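Acyl-CoA dehydrogenase family protein (Porphyromonas gingivalis, PDB 2OKU) is the C-terminal helical domain of a protein that probably acts as an FAD-dependent acyl-CoA dehydrogenase. Local coordinates at residues Thr13-Ala16 with Arg17-Glu21; Leu48-Phe51 with Val52-Lys56; Gln58-Leu61 with Asp62-Arg66. All coordinates share one frame; numbering follows the deposited sequence.

Contact 1 of 3, residues Thr13-Ala16 with Arg17-Glu21; sequences TYIA and RIREE
The amides of Arg17, Ile18, Arg19 and Glu20 bond back to the carbonyls of Thr13, Tyr14, Ile15 and Ala16, four successive i-to-i+4 bonds in the first turns of the alpha-helix 13-22; Ile18 N to Tyr14 O, at 2.8 Å, is among the shorter ones. The helix packs on helices 32-53 and 58-87 of this all-helical acyl-CoA dehydrogenase C-terminal domain, and its residues sort by the face they occupy. Ile15 and Ile18, branched and apolar, turn to the interior, where both touch Thr42 and Ile18 also meets Ala75. Tyr14 reaches the second subunit, its ring stacked on Phe91 and its hydroxyl bonded to Asp88 there, a role for an aromatic with a polar end. Ile15 and Arg19 run side by side. The chi1 of Ile15 (-58°) swings CG2 away from the backbone N and sets this methyl 3.2 Å above the centre of the Arg19 guanidinium plane, while NH2 of Arg19 forms salt bridges with Asp43 and Glu46. On the outer side the extended Arg17 chain forms a salt bridge with Glu21 one turn on: NE and NH2 of Arg17 both donate to Glu21 OE1, side-on and from the same face of the carboxylate, NE to OE1 measuring 2.9 Å.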
ATOM      1  N   THR A  13      -9.673  14.666  -7.663  1.00 18.25           N
ATOM      2  CA  THR A  13      -9.242  15.321  -6.428  1.00 18.09           C
ATOM      3  C   THR A  13      -7.955  14.702  -5.839  1.00 18.65           C
ATOM      4  O   THR A  13      -7.088  15.431  -5.336  1.00 19.07           O
ATOM      5  CB  THR A  13     -10.363  15.297  -5.361  1.00 18.91           C
ATOM      6  OG1 THR A  13     -10.654  13.952  -5.019  1.00 17.03           O
ATOM      7  CG2 THR A  13     -11.663  16.006  -5.859  1.00 17.35           C
ATOM      8  N   TYR A  14      -7.798  13.376  -5.928  1.00 18.49           N
ATOM      9  CA  TYR A  14      -6.550  12.755  -5.472  1.00 18.81           C
ATOM     10  C   TYR A  14      -5.382  13.024  -6.407  1.00 18.37           C
ATOM     11  O   TYR A  14      -4.238  13.134  -5.965  1.00 18.17           O
ATOM     12  CB  TYR A  14      -6.681  11.249  -5.339  1.00 18.92           C
ATOM     13  CG  TYR A  14      -7.479  10.764  -4.173  1.00 18.36           C
ATOM     14  CD1 TYR A  14      -6.946  10.789  -2.884  1.00 20.25           C
ATOM     15  CD2 TYR A  14      -8.760  10.252  -4.341  1.00 18.32           C
ATOM     16  CE1 TYR A  14      -7.672  10.303  -1.798  1.00 19.26           C
ATOM     17  CE2 TYR A  14      -9.491   9.770  -3.270  1.00 18.80           C
ATOM     18  CZ  TYR A  14      -8.945   9.791  -2.008  1.00 20.70           C
ATOM     19  OH  TYR A  14      -9.683   9.304  -0.946  1.00 20.69           O
ATOM     20  N   ILE A  15      -5.676  13.097  -7.694  1.00 18.07           N
ATOM     21  CA  ILE A  15      -4.677  13.460  -8.706  1.00 19.33           C
ATOM     22  C   ILE A  15      -4.105  14.848  -8.385  1.00 18.73           C
ATOM     23  O   ILE A  15      -2.883  15.064  -8.438  1.00 18.99           O
ATOM     24  CB  ILE A  15      -5.306  13.420 -10.138  1.00 18.83           C
ATOM     25  CG1 ILE A  15      -5.893  12.027 -10.495  1.00 22.96           C
ATOM     26  CG2 ILE A  15      -4.288  13.923 -11.228  1.00 19.08           C
ATOM     27  CD1 ILE A  15      -5.012  10.880 -10.239  1.00 26.03           C
ATOM     28  N   ALA A  16      -4.991  15.783  -8.011  1.00 19.34           N
ATOM     29  CA  ALA A  16      -4.584  17.150  -7.641  1.00 19.22           C
ATOM     30  C   ALA A  16      -3.740  17.131  -6.361  1.00 19.49           C
ATOM     31  O   ALA A  16      -2.685  17.785  -6.307  1.00 19.20           O
ATOM     32  CB  ALA A  16      -5.809  18.075  -7.484  1.00 19.59           C
ATOM     33  N   ARG A  17      -4.152  16.355  -5.358  1.00 20.00           N
ATOM     34  CA  ARG A  17      -3.376  16.271  -4.115  1.00 20.62           C
ATOM     35  C   ARG A  17      -1.971  15.664  -4.362  1.00 20.37           C
ATOM     36  O   ARG A  17      -0.938  16.153  -3.823  1.00 19.89           O
ATOM     37  CB  ARG A  17      -4.111  15.494  -3.015  1.00 20.37           C
ATOM     38  CG  ARG A  17      -3.333  15.589  -1.704  1.00 21.46           C
ATOM     39  CD  ARG A  17      -4.103  15.137  -0.505  1.00 24.27           C
ATOM     40  NE  ARG A  17      -3.348  15.501   0.696  1.00 27.92           N
ATOM     41  CZ  ARG A  17      -3.675  15.142   1.930  1.00 29.65           C
ATOM     42  NH1 ARG A  17      -4.757  14.414   2.162  1.00 29.94           N
ATOM     43  NH2 ARG A  17      -2.902  15.517   2.938  1.00 30.65           N
ATOM     44  N   ILE A  18      -1.938  14.615  -5.177  1.00 20.41           N
ATOM     45  CA  ILE A  18      -0.690  14.008  -5.568  1.00 20.71           C
ATOM     46  C   ILE A  18       0.233  15.058  -6.196  1.00 20.87           C
ATOM     47  O   ILE A  18       1.395  15.187  -5.807  1.00 21.54           O
ATOM     48  CB  ILE A  18      -0.913  12.857  -6.578  1.00 20.02           C
ATOM     49  CG1 ILE A  18      -1.413  11.609  -5.804  1.00 20.76           C
ATOM     50  CG2 ILE A  18       0.402  12.599  -7.382  1.00 20.07           C
ATOM     51  CD1 ILE A  18      -1.919  10.478  -6.687  1.00 19.80           C
ATOM     52  N   ARG A  19      -0.281  15.809  -7.151  1.00 20.82           N
ATOM     53  CA  ARG A  19       0.559  16.738  -7.890  1.00 22.66           C
ATOM     54  C   ARG A  19       0.943  17.976  -7.077  1.00 23.12           C
ATOM     55  O   ARG A  19       2.078  18.453  -7.159  1.00 22.65           O
ATOM     56  CB  ARG A  19      -0.119  17.141  -9.194  1.00 22.52           C
ATOM     57  CG  ARG A  19      -0.147  16.018 -10.174  1.00 23.64           C
ATOM     58  CD  ARG A  19      -1.074  16.304 -11.313  1.00 23.33           C
ATOM     59  NE  ARG A  19      -1.026  15.232 -12.273  1.00 22.69           N
ATOM     60  CZ  ARG A  19      -1.886  15.070 -13.272  1.00 22.58           C
ATOM     61  NH1 ARG A  19      -2.881  15.925 -13.453  1.00 24.25           N
ATOM     62  NH2 ARG A  19      -1.721  14.048 -14.098  1.00 23.66           N
ATOM     63  N   GLU A  20       0.002  18.465  -6.276  1.00 23.52           N
ATOM     64  CA  GLU A  20       0.161  19.730  -5.557  1.00 24.49           C
ATOM     65  C   GLU A  20       0.847  19.560  -4.204  1.00 24.25           C
ATOM     66  O   GLU A  20       1.518  20.484  -3.743  1.00 24.71           O
ATOM     67  CB  GLU A  20      -1.210  20.454  -5.430  1.00 24.74           C
ATOM     68  CG  GLU A  20      -1.780  20.873  -6.785  1.00 27.10           C
ATOM     69  CD  GLU A  20      -3.296  21.256  -6.791  1.00 28.30           C
ATOM     70  OE1 GLU A  20      -3.896  21.533  -5.735  1.00 29.39           O
ATOM     71  OE2 GLU A  20      -3.882  21.278  -7.904  1.00 35.47           O
ATOM     72  N   GLU A  21       0.720  18.393  -3.573  1.00 23.37           N
ATOM     73  CA  GLU A  21       1.331  18.125  -2.276  1.00 23.50           C
ATOM     74  C   GLU A  21       2.361  16.995  -2.326  1.00 23.09           C
ATOM     75  O   GLU A  21       3.545  17.214  -2.053  1.00 21.99           O
ATOM     76  CB  GLU A  21       0.282  17.786  -1.210  1.00 23.76           C
ATOM     77  CG  GLU A  21       0.898  17.546   0.163  1.00 25.06           C
ATOM     78  CD  GLU A  21      -0.121  17.226   1.267  1.00 26.67           C
ATOM     79  OE1 GLU A  21      -1.317  17.502   1.075  1.00 30.61           O
ATOM     80  OE2 GLU A  21       0.307  16.726   2.336  1.00 32.00           O
TER

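Contact 2 of 3, residues Leu48-Phe51 with Val52-Lys56; sequences LIAF and VTEQK
Phe51 and Gln55 meet near the C-terminal end of helix 32-53, where the chain leaves the helix through a type I turn from Thr53 to Lys56. Among the hydrogen bonds, the amides of Val52, Thr53 and Glu54 bond to the carbonyls of Leu48, Ile49 and Ala50; Thr53 N to Ile49 O is nearly linear (175°). Gln55 N turns instead to Val52 O, while its side-chain NE2 donates to Phe51 O at 2.9 Å, from above the carbonyl plane but within its own amide plane. The Gln55 chain, extended beyond CG (chi2 180°), reaches back one helical turn to Phe51. Its NE2 also lies over one face of the Phe51 ring, 3.3 Å above the plane and toward the rim, with amide and ring planes 76° apart. Apolar contacts complete the group: Ile49 CG2 meets Thr53 CG2 at 4.0 Å, and Val52 CG2 approaches Phe51 CD2 at 4.1 Å. Beyond them, Ile49 packs on helix 58-87 and Val52 on helix 92-115, places suited to branched aliphatics. With Gln55 N given to Val52 O, the side-chain amide takes over as donor to Phe51 O, and a carbonyl near the helix end stays bonded; its placing over the ring is consistent with a favourable amide-aromatic contact.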
ATOM      1  N   LEU A  48      -6.676   7.082 -18.031  1.00 20.10           N
ATOM      2  CA  LEU A  48      -7.694   6.008 -18.131  1.00 20.34           C
ATOM      3  C   LEU A  48      -9.091   6.524 -17.763  1.00 20.36           C
ATOM      4  O   LEU A  48     -10.072   6.190 -18.412  1.00 19.94           O
ATOM      5  CB  LEU A  48      -7.334   4.803 -17.259  1.00 20.12           C
ATOM      6  CG  LEU A  48      -8.222   3.578 -17.496  1.00 20.31           C
ATOM      7  CD1 LEU A  48      -7.984   3.012 -18.918  1.00 18.57           C
ATOM      8  CD2 LEU A  48      -7.978   2.495 -16.418  1.00 20.90           C
ATOM      9  N   ILE A  49      -9.163   7.368 -16.731  1.00 20.75           N
ATOM     10  CA  ILE A  49     -10.430   8.010 -16.381  1.00 21.23           C
ATOM     11  C   ILE A  49     -10.965   8.802 -17.572  1.00 21.50           C
ATOM     12  O   ILE A  49     -12.144   8.658 -17.899  1.00 21.94           O
ATOM     13  CB  ILE A  49     -10.279   8.922 -15.141  1.00 20.73           C
ATOM     14  CG1 ILE A  49     -10.022   8.030 -13.922  1.00 21.42           C
ATOM     15  CG2 ILE A  49     -11.539   9.837 -14.956  1.00 20.39           C
ATOM     16  CD1 ILE A  49      -9.454   8.753 -12.660  1.00 21.21           C
ATOM     17  N   ALA A  50     -10.098   9.605 -18.213  1.00 21.67           N
ATOM     18  CA  ALA A  50     -10.455  10.374 -19.431  1.00 22.24           C
ATOM     19  C   ALA A  50     -10.911   9.473 -20.568  1.00 22.18           C
ATOM     20  O   ALA A  50     -11.887   9.790 -21.261  1.00 22.73           O
ATOM     21  CB  ALA A  50      -9.289  11.254 -19.898  1.00 21.43           C
ATOM     22  N   PHE A  51     -10.200   8.372 -20.774  1.00 22.14           N
ATOM     23  CA  PHE A  51     -10.577   7.384 -21.790  1.00 23.39           C
ATOM     24  C   PHE A  51     -12.042   6.949 -21.634  1.00 23.92           C
ATOM     25  O   PHE A  51     -12.777   6.847 -22.630  1.00 24.69           O
ATOM     26  CB  PHE A  51      -9.625   6.180 -21.775  1.00 23.58           C
ATOM     27  CG  PHE A  51     -10.081   5.037 -22.631  1.00 22.96           C
ATOM     28  CD1 PHE A  51      -9.763   5.001 -23.981  1.00 25.53           C
ATOM     29  CD2 PHE A  51     -10.852   4.022 -22.102  1.00 23.43           C
ATOM     30  CE1 PHE A  51     -10.203   3.941 -24.797  1.00 26.08           C
ATOM     31  CE2 PHE A  51     -11.288   2.969 -22.889  1.00 24.89           C
ATOM     32  CZ  PHE A  51     -10.967   2.918 -24.233  1.00 25.90           C
ATOM     33  N   VAL A  52     -12.460   6.706 -20.400  1.00 23.66           N
ATOM     34  CA  VAL A  52     -13.835   6.266 -20.101  1.00 24.31           C
ATOM     35  C   VAL A  52     -14.846   7.432 -20.142  1.00 25.26           C
ATOM     36  O   VAL A  52     -15.867   7.348 -20.846  1.00 26.48           O
ATOM     37  CB  VAL A  52     -13.933   5.549 -18.721  1.00 23.44           C
ATOM     38  CG1 VAL A  52     -15.395   5.211 -18.378  1.00 22.57           C
ATOM     39  CG2 VAL A  52     -13.058   4.264 -18.685  1.00 19.59           C
ATOM     40  N   THR A  53     -14.556   8.512 -19.419  1.00 26.67           N
ATOM     41  CA  THR A  53     -15.490   9.650 -19.323  1.00 28.07           C
ATOM     42  C   THR A  53     -15.735  10.323 -20.670  1.00 29.65           C
ATOM     43  O   THR A  53     -16.856  10.722 -20.963  1.00 30.01           O
ATOM     44  CB  THR A  53     -15.051  10.718 -18.283  1.00 27.94           C
ATOM     45  OG1 THR A  53     -13.795  11.304 -18.660  1.00 27.70           O
ATOM     46  CG2 THR A  53     -14.980  10.118 -16.899  1.00 26.68           C
ATOM     47  N   GLU A  54     -14.716  10.399 -21.519  1.00 30.74           N
ATOM     48  CA  GLU A  54     -14.887  11.079 -22.805  1.00 31.64           C
ATOM     49  C   GLU A  54     -15.792  10.320 -23.781  1.00 32.20           C
ATOM     50  O   GLU A  54     -16.223  10.889 -24.792  1.00 32.17           O
ATOM     51  CB  GLU A  54     -13.540  11.397 -23.439  1.00 32.14           C
ATOM     52  CG  GLU A  54     -12.776  12.467 -22.634  1.00 33.63           C
ATOM     53  CD  GLU A  54     -11.369  12.747 -23.147  1.00 33.87           C
ATOM     54  OE1 GLU A  54     -10.960  12.176 -24.185  1.00 36.41           O
ATOM     55  OE2 GLU A  54     -10.677  13.548 -22.492  1.00 37.63           O
ATOM     56  N   GLN A  55     -16.085   9.050 -23.488  1.00 31.98           N
ATOM     57  CA  GLN A  55     -17.054   8.296 -24.280  1.00 32.11           C
ATOM     58  C   GLN A  55     -18.506   8.737 -24.037  1.00 32.52           C
ATOM     59  O   GLN A  55     -19.411   8.347 -24.789  1.00 32.78           O
ATOM     60  CB  GLN A  55     -16.887   6.790 -24.036  1.00 31.48           C
ATOM     61  CG  GLN A  55     -15.524   6.291 -24.522  1.00 30.41           C
ATOM     62  CD  GLN A  55     -15.297   4.822 -24.309  1.00 31.57           C
ATOM     63  OE1 GLN A  55     -16.099   3.987 -24.730  1.00 30.95           O
ATOM     64  NE2 GLN A  55     -14.180   4.481 -23.680  1.00 27.44           N
ATOM     65  N   LYS A  56     -18.726   9.516 -22.983  1.00 32.90           N
ATOM     66  CA  LYS A  56     -20.043  10.041 -22.632  1.00 33.73           C
ATOM     67  C   LYS A  56     -21.078   8.916 -22.612  1.00 32.84           C
ATOM     68  O   LYS A  56     -22.167   9.014 -23.198  1.00 32.72           O
ATOM     69  CB  LYS A  56     -20.452  11.152 -23.606  1.00 34.63           C
ATOM     70  CG  LYS A  56     -19.493  12.354 -23.634  1.00 36.06           C
ATOM     71  CD  LYS A  56     -19.753  13.194 -24.871  1.00 36.93           C
ATOM     72  CE  LYS A  56     -19.144  14.591 -24.805  1.00 38.71           C
ATOM     73  NZ  LYS A  56     -19.522  15.363 -26.046  1.00 40.71           N
TER

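Contact 3 of 3, residues Gln58-Leu61 with Asp62-Arg66; sequences QELL and DFQAR
Gln58 and Asp62 meet one turn apart at the start of the alpha-helix 58-87, a long helix of the C-terminal helical domain. The backbone donors of Asp62, Phe63 and Gln64 are satisfied by the carbonyls of Gln58, Glu59 and Leu60, with Asp62 N to Gln58 O at 3.0 Å. Before them, the amide of Leu60 is taken by the carboxylate of Asp57, an acceptor suited to the first turn, where the amides lack a preceding helical turn to supply carbonyls. The Gln58 chain, bent at chi2 (55°), brings its amide obliquely across the Asp62 carboxylate, the two planes 39° apart. Its NE2 lies 2.5 Å from Asp62 OD1, a weak bond of doubtful geometry, being very short and bent at the hydrogen (130°). Glu59 OE2 and Asp62 OD2 stand 4.7 Å apart, which may be mildly unfavourable. The end of Phe63 leads away from 58-61, and its ring stacks on Phe116. Gln64, buried with its long polar chain, accepts at OE1 from Arg67 NH1, three residues further along the helix. The buried Leu60 packs against Phe116 and the aliphatic part of Gln64, which suits an apolar branched chain: its CD1 lies 3.9 Å from Gln64 CG.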
ATOM      1  N   GLN A  58     -22.871   6.691 -19.870  1.00 30.59           N
ATOM      2  CA  GLN A  58     -23.126   6.535 -18.454  1.00 29.92           C
ATOM      3  C   GLN A  58     -23.089   5.082 -17.986  1.00 29.40           C
ATOM      4  O   GLN A  58     -22.596   4.793 -16.893  1.00 28.55           O
ATOM      5  CB  GLN A  58     -24.468   7.151 -18.055  1.00 31.18           C
ATOM      6  CG  GLN A  58     -24.679   7.131 -16.531  1.00 32.57           C
ATOM      7  CD  GLN A  58     -23.525   7.798 -15.769  1.00 37.93           C
ATOM      8  OE1 GLN A  58     -23.230   8.978 -15.996  1.00 42.11           O
ATOM      9  NE2 GLN A  58     -22.851   7.035 -14.875  1.00 39.39           N
ATOM     10  N   GLU A  59     -23.614   4.168 -18.799  1.00 28.25           N
ATOM     11  CA  GLU A  59     -23.561   2.753 -18.464  1.00 27.98           C
ATOM     12  C   GLU A  59     -22.129   2.241 -18.345  1.00 26.23           C
ATOM     13  O   GLU A  59     -21.816   1.491 -17.437  1.00 25.33           O
ATOM     14  CB  GLU A  59     -24.288   1.913 -19.513  1.00 29.05           C
ATOM     15  CG  GLU A  59     -25.774   2.125 -19.499  1.00 32.50           C
ATOM     16  CD  GLU A  59     -26.398   1.782 -18.163  1.00 36.41           C
ATOM     17  OE1 GLU A  59     -25.979   0.785 -17.537  1.00 39.13           O
ATOM     18  OE2 GLU A  59     -27.315   2.517 -17.737  1.00 41.85           O
ATOM     19  N   LEU A  60     -21.290   2.642 -19.288  1.00 25.53           N
ATOM     20  CA  LEU A  60     -19.877   2.283 -19.279  1.00 25.32           C
ATOM     21  C   LEU A  60     -19.206   2.825 -18.026  1.00 24.72           C
ATOM     22  O   LEU A  60     -18.456   2.114 -17.375  1.00 23.60           O
ATOM     23  CB  LEU A  60     -19.164   2.814 -20.520  1.00 25.23           C
ATOM     24  CG  LEU A  60     -17.684   2.402 -20.666  1.00 25.32           C
ATOM     25  CD1 LEU A  60     -17.514   0.882 -20.844  1.00 23.80           C
ATOM     26  CD2 LEU A  60     -17.073   3.132 -21.827  1.00 25.10           C
ATOM     27  N   LEU A  61     -19.474   4.087 -17.687  1.00 24.55           N
ATOM     28  CA  LEU A  61     -18.846   4.686 -16.499  1.00 24.67           C
ATOM     29  C   LEU A  61     -19.249   3.926 -15.265  1.00 23.78           C
ATOM     30  O   LEU A  61     -18.440   3.641 -14.430  1.00 23.64           O
ATOM     31  CB  LEU A  61     -19.221   6.171 -16.348  1.00 24.50           C
ATOM     32  CG  LEU A  61     -18.655   6.899 -15.119  1.00 25.85           C
ATOM     33  CD1 LEU A  61     -17.111   6.820 -15.095  1.00 25.47           C
ATOM     34  CD2 LEU A  61     -19.119   8.367 -15.097  1.00 25.99           C
ATOM     35  N   ASP A  62     -20.533   3.610 -15.136  1.00 24.06           N
ATOM     36  CA  ASP A  62     -21.010   2.850 -14.004  1.00 24.29           C
ATOM     37  C   ASP A  62     -20.348   1.472 -13.919  1.00 23.84           C
ATOM     38  O   ASP A  62     -19.988   0.993 -12.837  1.00 24.32           O
ATOM     39  CB  ASP A  62     -22.532   2.685 -14.108  1.00 25.47           C
ATOM     40  CG  ASP A  62     -23.269   3.994 -13.960  1.00 30.29           C
ATOM     41  OD1 ASP A  62     -22.678   4.986 -13.451  1.00 36.53           O
ATOM     42  OD2 ASP A  62     -24.449   4.044 -14.371  1.00 36.29           O
ATOM     43  N   PHE A  63     -20.193   0.825 -15.069  1.00 23.50           N
ATOM     44  CA  PHE A  63     -19.570  -0.512 -15.132  1.00 22.57           C
ATOM     45  C   PHE A  63     -18.075  -0.481 -14.723  1.00 21.70           C
ATOM     46  O   PHE A  63     -17.581  -1.387 -14.046  1.00 21.90           O
ATOM     47  CB  PHE A  63     -19.723  -1.067 -16.547  1.00 22.48           C
ATOM     48  CG  PHE A  63     -19.066  -2.374 -16.748  1.00 22.78           C
ATOM     49  CD1 PHE A  63     -19.590  -3.532 -16.176  1.00 23.13           C
ATOM     50  CD2 PHE A  63     -17.907  -2.464 -17.518  1.00 23.03           C
ATOM     51  CE1 PHE A  63     -18.955  -4.768 -16.367  1.00 24.88           C
ATOM     52  CE2 PHE A  63     -17.260  -3.685 -17.706  1.00 23.36           C
ATOM     53  CZ  PHE A  63     -17.780  -4.842 -17.139  1.00 23.98           C
ATOM     54  N   GLN A  64     -17.375   0.560 -15.167  1.00 20.98           N
ATOM     55  CA  GLN A  64     -15.938   0.714 -14.948  1.00 20.65           C
ATOM     56  C   GLN A  64     -15.600   1.484 -13.688  1.00 20.99           C
ATOM     57  O   GLN A  64     -14.420   1.636 -13.355  1.00 20.60           O
ATOM     58  CB  GLN A  64     -15.298   1.428 -16.138  1.00 20.19           C
ATOM     59  CG  GLN A  64     -15.476   0.773 -17.515  1.00 19.85           C
ATOM     60  CD  GLN A  64     -14.827  -0.598 -17.655  1.00 20.59           C
ATOM     61  OE1 GLN A  64     -14.615  -1.310 -16.670  1.00 20.35           O
ATOM     62  NE2 GLN A  64     -14.547  -0.997 -18.905  1.00 22.19           N
ATOM     63  N   ALA A  65     -16.613   1.977 -12.979  1.00 20.86           N
ATOM     64  CA  ALA A  65     -16.386   2.834 -11.793  1.00 21.06           C
ATOM     65  C   ALA A  65     -15.417   2.282 -10.764  1.00 21.43           C
ATOM     66  O   ALA A  65     -14.466   2.969 -10.377  1.00 20.66           O
ATOM     67  CB  ALA A  65     -17.735   3.223 -11.107  1.00 20.48           C
ATOM     68  N   ARG A  66     -15.641   1.056 -10.310  1.00 21.55           N
ATOM     69  CA  ARG A  66     -14.778   0.457  -9.308  1.00 23.64           C
ATOM     70  C   ARG A  66     -13.335   0.308  -9.823  1.00 21.57           C
ATOM     71  O   ARG A  66     -12.390   0.521  -9.067  1.00 20.42           O
ATOM     72  CB  ARG A  66     -15.310  -0.880  -8.874  1.00 24.88           C
ATOM     73  CG  ARG A  66     -14.466  -1.556  -7.858  1.00 28.51           C
ATOM     74  CD  ARG A  66     -14.952  -2.958  -7.587  1.00 32.64           C
ATOM     75  NE  ARG A  66     -16.241  -2.998  -6.900  1.00 40.24           N
ATOM     76  CZ  ARG A  66     -16.779  -4.125  -6.432  1.00 43.52           C
ATOM     77  NH1 ARG A  66     -16.126  -5.280  -6.590  1.00 46.79           N
ATOM     78  NH2 ARG A  66     -17.955  -4.106  -5.793  1.00 43.96           N
TER

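From the N terminus the three contacts follow in series, none nested in or crossing another, and none closes a long loop. Contact 1, on helix 13-22, and contact 3, at the start of helix 58-87, each join successive helical turns; contact 2 runs from the end of helix 32-53 into the turn that leads on to helix 58-87. Those last two, with centres about 10 Å apart, touch: Gln55 OE1 comes 3.2 Å from Leu60 CD2, and Val52 packs on Leu60 and Leu61, tying the two helices together at their connection. Contact 1 stands apart, its centre about 19 Å from that of contact 2, and through Tyr14 also reaches the second subunit.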